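Local coordinates for arylamine n-acetyltransferase (Mycobacterium smegmatis, PDB 1W5R), which catalyses, in its unmodified form, acetyl transfer to arylamines, probably from acetyl-CoA, at residues L28-F41 with Y127-P141. The protein carries 1 engineered substitution. Numbering follows the deposited sequence.
Sequences LHAIVAAHNRSIPF and YLVDVGFGGQTLTSP
Thr139 O is gripped by a water at 2.8 Å and by Arg153, which also bonds Ser140 OG. The same water donates to His29 O at 2.7 Å, bridging helix 25-38 and the 127-141 segment. Val32 CG1 lies 3.6 Å from Thr139 O. A second water lies in the plane of the His29 ring, at its edge, and links ND1 to Ser140 OG. One face of this ring is covered by Pro141, whose CG sits almost over the centre, 3.6 Å from the centroid. Leu28 CD2 meets Pro141 CB at 3.7 Å, the two side chains passing in opposite directions. Val32 forks, with CG2 against Val129 CG1 and CG1 against Val131 CG1.

The 127-141 segment runs from strand 127-129 into a loop bearing Asp130. Asp130 OD2 bonds His113 NE2, consistent with the histidine-aspartate pair of the family's Cys-His-Asp triad, whose cysteine position holds engineered Gln73. OD1 accepts from Gly132 N, an Asx turn. Thr137 OG1 donates to Asp130 O at 2.7 Å and accepts from Phe133 N.

Val131 CG2 lies over one face of His35, 3.7 Å from the ring centroid. Ile39 CD1 covers the opposite face. Tyr11 OH and His76 ND1 bond the two ring nitrogens. With CG of Phe41 anti to N (chi1 -174°), its ring reaches the loop. Phe41 CE1 meets Gly132 O at the ring edge, 3.2 Å away.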
loop_
_atom_site.group_PDB
_atom_site.type_symbol
_atom_site.label_atom_id
_atom_site.label_comp_id
_atom_site.label_asym_id
_atom_site.label_seq_id
_atom_site.Cartn_x
_atom_site.Cartn_y
_atom_site.Cartn_z
ATOM N N LEU A 28 5.171 -0.869 32.413
ATOM C CA LEU A 28 6.212 -0.519 31.446
ATOM C C LEU A 28 5.812 -0.980 30.048
ATOM O O LEU A 28 5.912 -0.211 29.077
ATOM C CB LEU A 28 7.562 -1.097 31.862
ATOM C CG LEU A 28 8.790 -0.595 31.083
ATOM C CD1 LEU A 28 8.966 0.919 31.193
ATOM C CD2 LEU A 28 10.022 -1.321 31.575
ATOM N N HIS A 29 5.322 -2.211 29.936
ATOM C CA HIS A 29 4.815 -2.711 28.651
ATOM C C HIS A 29 3.643 -1.872 28.119
ATOM O O HIS A 29 3.595 -1.506 26.942
ATOM C CB HIS A 29 4.387 -4.180 28.782
ATOM C CG HIS A 29 5.529 -5.143 28.816
ATOM N ND1 HIS A 29 5.990 -5.789 27.689
ATOM C CD2 HIS A 29 6.308 -5.569 29.839
ATOM C CE1 HIS A 29 7.001 -6.572 28.018
ATOM N NE2 HIS A 29 7.210 -6.463 29.318
ATOM N N ALA A 30 2.687 -1.562 28.990
ATOM C CA ALA A 30 1.504 -0.813 28.572
ATOM C C ALA A 30 1.851 0.593 28.101
ATOM O O ALA A 30 1.308 1.066 27.100
ATOM C CB ALA A 30 0.472 -0.760 29.706
ATOM N N ILE A 31 2.751 1.257 28.826
ATOM C CA ILE A 31 3.148 2.621 28.466
ATOM C C ILE A 31 3.893 2.650 27.123
ATOM O O ILE A 31 3.593 3.485 26.281
ATOM C CB ILE A 31 3.975 3.283 29.582
ATOM C CG1 ILE A 31 3.067 3.602 30.779
ATOM C CG2 ILE A 31 4.664 4.563 29.074
ATOM C CD1 ILE A 31 3.765 4.311 31.915
ATOM N N VAL A 32 4.839 1.736 26.929
ATOM C CA VAL A 32 5.579 1.675 25.648
ATOM C C VAL A 32 4.589 1.489 24.483
ATOM O O VAL A 32 4.660 2.195 23.478
ATOM C CB VAL A 32 6.659 0.553 25.670
ATOM C CG1 VAL A 32 7.228 0.272 24.261
ATOM C CG2 VAL A 32 7.792 0.908 26.624
ATOM N N ALA A 33 3.645 0.558 24.627
ATOM C CA ALA A 33 2.680 0.301 23.565
ATOM C C ALA A 33 1.785 1.515 23.285
ATOM O O ALA A 33 1.495 1.841 22.136
ATOM C CB ALA A 33 1.827 -0.939 23.900
ATOM N N ALA A 34 1.351 2.190 24.347
ATOM C CA ALA A 34 0.483 3.347 24.187
ATOM C C ALA A 34 1.237 4.523 23.562
ATOM O O ALA A 34 0.723 5.210 22.671
ATOM C CB ALA A 34 -0.096 3.749 25.545
ATOM N N HIS A 35 2.465 4.732 24.024
ATOM C CA HIS A 35 3.329 5.765 23.451
ATOM C C HIS A 35 3.576 5.495 21.953
ATOM O O HIS A 35 3.426 6.398 21.113
ATOM C CB HIS A 35 4.629 5.834 24.252
ATOM C CG HIS A 35 5.521 6.986 23.895
ATOM N ND1 HIS A 35 5.876 7.952 24.816
ATOM C CD2 HIS A 35 6.154 7.313 22.740
ATOM C CE1 HIS A 35 6.687 8.824 24.243
ATOM N NE2 HIS A 35 6.871 8.461 22.984
ATOM N N ASN A 36 3.889 4.241 21.625
ATOM C CA ASN A 36 4.150 3.836 20.242
ATOM C C ASN A 36 3.033 4.266 19.299
ATOM O O ASN A 36 3.297 4.740 18.190
ATOM C CB ASN A 36 4.238 2.304 20.139
ATOM C CG ASN A 36 5.584 1.723 20.579
ATOM O OD1 ASN A 36 6.642 2.388 20.608
ATOM N ND2 ASN A 36 5.555 0.449 20.883
ATOM N N ARG A 37 1.785 4.052 19.715
ATOM C CA ARG A 37 0.664 4.307 18.818
ATOM C C ARG A 37 0.146 5.731 18.848
ATOM O O ARG A 37 -0.640 6.109 17.986
ATOM C CB ARG A 37 -0.513 3.336 19.062
ATOM C CG ARG A 37 -1.285 3.565 20.368
ATOM C CD ARG A 37 -2.458 2.606 20.507
ATOM N NE ARG A 37 -2.026 1.221 20.718
ATOM C CZ ARG A 37 -1.855 0.648 21.911
ATOM N NH1 ARG A 37 -1.480 -0.627 21.975
ATOM N NH2 ARG A 37 -2.047 1.341 23.045
ATOM N N SER A 38 0.564 6.502 19.855
ATOM C CA SER A 38 -0.028 7.824 20.110
ATOM C C SER A 38 0.813 9.042 19.742
ATOM O O SER A 38 0.248 10.080 19.362
ATOM C CB SER A 38 -0.402 7.954 21.591
ATOM O OG SER A 38 -1.318 6.951 22.002
ATOM N N ILE A 39 2.130 8.934 19.913
ATOM C CA ILE A 39 3.020 10.073 19.662
ATOM C C ILE A 39 3.948 9.664 18.513
ATOM O O ILE A 39 4.770 8.762 18.671
ATOM C CB ILE A 39 3.836 10.497 20.924
ATOM C CG1 ILE A 39 2.914 10.705 22.141
ATOM C CG2 ILE A 39 4.641 11.771 20.644
ATOM C CD1 ILE A 39 3.672 11.097 23.434
ATOM N N PRO A 40 3.791 10.305 17.350
ATOM C CA PRO A 40 4.603 9.885 16.220
ATOM C C PRO A 40 6.052 10.370 16.289
ATOM O O PRO A 40 6.358 11.368 16.951
ATOM C CB PRO A 40 3.877 10.522 15.034
ATOM C CG PRO A 40 3.327 11.811 15.603
ATOM C CD PRO A 40 2.889 11.421 17.000
ATOM N N PHE A 41 6.935 9.644 15.612
ATOM C CA PHE A 41 8.257 10.162 15.290
ATOM C C PHE A 41 8.058 11.220 14.196
ATOM O O PHE A 41 7.335 11.002 13.221
ATOM C CB PHE A 41 9.153 9.032 14.772
ATOM C CG PHE A 41 10.570 9.438 14.539
ATOM C CD1 PHE A 41 11.562 9.084 15.456
ATOM C CD2 PHE A 41 10.929 10.162 13.393
ATOM C CE1 PHE A 41 12.901 9.448 15.243
ATOM C CE2 PHE A 41 12.263 10.542 13.170
ATOM C CZ PHE A 41 13.251 10.186 14.107
ATOM N N TYR A 127 16.030 -2.975 31.952
ATOM C CA TYR A 127 15.365 -3.116 30.666
ATOM C C TYR A 127 15.777 -2.011 29.713
ATOM O O TYR A 127 15.874 -0.843 30.107
ATOM C CB TYR A 127 13.853 -3.086 30.853
ATOM C CG TYR A 127 13.375 -4.302 31.586
ATOM C CD1 TYR A 127 13.411 -4.360 32.984
ATOM C CD2 TYR A 127 12.935 -5.417 30.882
ATOM C CE1 TYR A 127 12.989 -5.517 33.659
ATOM C CE2 TYR A 127 12.510 -6.559 31.539
ATOM C CZ TYR A 127 12.540 -6.607 32.914
ATOM O OH TYR A 127 12.116 -7.764 33.529
ATOM N N LEU A 128 16.035 -2.393 28.467
ATOM C CA LEU A 128 16.178 -1.413 27.388
ATOM C C LEU A 128 14.805 -0.931 26.957
ATOM O O LEU A 128 13.909 -1.733 26.671
ATOM C CB LEU A 128 16.929 -2.017 26.203
ATOM C CG LEU A 128 17.094 -1.085 24.989
ATOM C CD1 LEU A 128 17.894 0.168 25.338
ATOM C CD2 LEU A 128 17.701 -1.852 23.837
ATOM N N VAL A 129 14.638 0.389 26.926
ATOM C CA VAL A 129 13.388 0.996 26.481
ATOM C C VAL A 129 13.754 2.032 25.425
ATOM O O VAL A 129 14.625 2.873 25.646
ATOM C CB VAL A 129 12.620 1.645 27.659
ATOM C CG1 VAL A 129 11.399 2.377 27.154
ATOM C CG2 VAL A 129 12.212 0.554 28.670
ATOM N N ASP A 130 13.103 1.944 24.270
ATOM C CA ASP A 130 13.408 2.871 23.183
ATOM C C ASP A 130 12.150 3.064 22.370
ATOM O O ASP A 130 11.755 2.182 21.621
ATOM C CB ASP A 130 14.540 2.304 22.320
ATOM C CG ASP A 130 14.880 3.182 21.113
ATOM O OD1 ASP A 130 14.392 4.335 21.025
ATOM O OD2 ASP A 130 15.670 2.705 20.257
ATOM N N VAL A 131 11.506 4.205 22.560
ATOM C CA VAL A 131 10.310 4.541 21.791
ATOM C C VAL A 131 10.618 5.644 20.765
ATOM O O VAL A 131 9.703 6.243 20.192
ATOM C CB VAL A 131 9.119 4.933 22.700
ATOM C CG1 VAL A 131 8.719 3.750 23.603
ATOM C CG2 VAL A 131 9.455 6.178 23.538
ATOM N N GLY A 132 11.907 5.897 20.547
ATOM C CA GLY A 132 12.331 7.038 19.743
ATOM C C GLY A 132 13.102 6.759 18.469
ATOM O O GLY A 132 13.600 7.705 17.836
ATOM N N PHE A 133 13.200 5.488 18.067
ATOM C CA PHE A 133 14.031 5.138 16.903
ATOM C C PHE A 133 13.269 5.295 15.577
ATOM O O PHE A 133 13.871 5.189 14.506
ATOM C CB PHE A 133 14.561 3.705 17.035
ATOM C CG PHE A 133 15.636 3.357 16.037
ATOM C CD1 PHE A 133 16.862 4.036 16.034
ATOM C CD2 PHE A 133 15.428 2.340 15.105
ATOM C CE1 PHE A 133 17.859 3.711 15.096
ATOM C CE2 PHE A 133 16.427 2.002 14.181
ATOM C CZ PHE A 133 17.635 2.693 14.177
ATOM N N GLY A 134 11.963 5.534 15.653
ATOM C CA GLY A 134 11.131 5.756 14.458
ATOM C C GLY A 134 10.341 4.514 14.071
ATOM O O GLY A 134 9.870 3.768 14.938
ATOM N N GLY A 135 10.214 4.267 12.771
ATOM C CA GLY A 135 9.400 3.145 12.295
ATOM C C GLY A 135 9.797 1.765 12.814
ATOM O O GLY A 135 8.927 0.907 12.978
ATOM N N GLN A 136 11.099 1.556 13.054
ATOM C CA GLN A 136 11.608 0.272 13.536
ATOM C C GLN A 136 11.907 0.285 15.042
ATOM O O GLN A 136 12.650 -0.563 15.537
ATOM C CB GLN A 136 12.843 -0.159 12.722
ATOM C CG GLN A 136 13.207 -1.648 12.827
ATOM C CD GLN A 136 12.067 -2.578 12.434
ATOM O OE1 GLN A 136 11.562 -3.371 13.264
ATOM N NE2 GLN A 136 11.646 -2.484 11.197
ATOM N N THR A 137 11.320 1.234 15.765
ATOM C CA THR A 137 11.589 1.328 17.208
ATOM C C THR A 137 11.046 0.116 17.963
ATOM O O THR A 137 10.044 -0.504 17.544
ATOM C CB THR A 137 10.993 2.612 17.810
ATOM O OG1 THR A 137 11.735 2.971 18.989
ATOM C CG2 THR A 137 9.499 2.468 18.121
ATOM N N LEU A 138 11.699 -0.217 19.073
ATOM C CA LEU A 138 11.192 -1.265 19.968
ATOM C C LEU A 138 9.774 -0.978 20.433
ATOM O O LEU A 138 9.458 0.145 20.816
ATOM C CB LEU A 138 12.073 -1.400 21.201
ATOM C CG LEU A 138 13.281 -2.332 21.123
ATOM C CD1 LEU A 138 14.186 -2.147 22.325
ATOM C CD2 LEU A 138 12.844 -3.792 21.042
ATOM N N THR A 139 8.930 -2.014 20.393
ATOM C CA THR A 139 7.532 -1.881 20.780
ATOM C C THR A 139 7.219 -2.591 22.095
ATOM O O THR A 139 6.056 -2.640 22.529
ATOM C CB THR A 139 6.609 -2.397 19.669
ATOM O OG1 THR A 139 6.855 -3.794 19.447
ATOM C CG2 THR A 139 6.835 -1.578 18.367
ATOM N N SER A 140 8.272 -3.102 22.727
ATOM C CA SER A 140 8.219 -3.632 24.093
ATOM C C SER A 140 9.500 -3.211 24.773
ATOM O O SER A 140 10.510 -3.008 24.108
ATOM C CB SER A 140 8.217 -5.175 24.090
ATOM O OG SER A 140 7.167 -5.706 23.321
ATOM N N PRO A 141 9.494 -3.146 26.117
ATOM C CA PRO A 141 10.768 -3.137 26.810
ATOM C C PRO A 141 11.389 -4.525 26.656
ATOM O O PRO A 141 10.650 -5.520 26.595
ATOM C CB PRO A 141 10.372 -2.906 28.275
ATOM C CG PRO A 141 8.993 -3.404 28.388
ATOM C CD PRO A 141 8.344 -3.162 27.046
HETATM O O HOH W 1 5.000 -2.916 25.108
HETATM O O HOH W 2 4.992 -5.551 25.161
#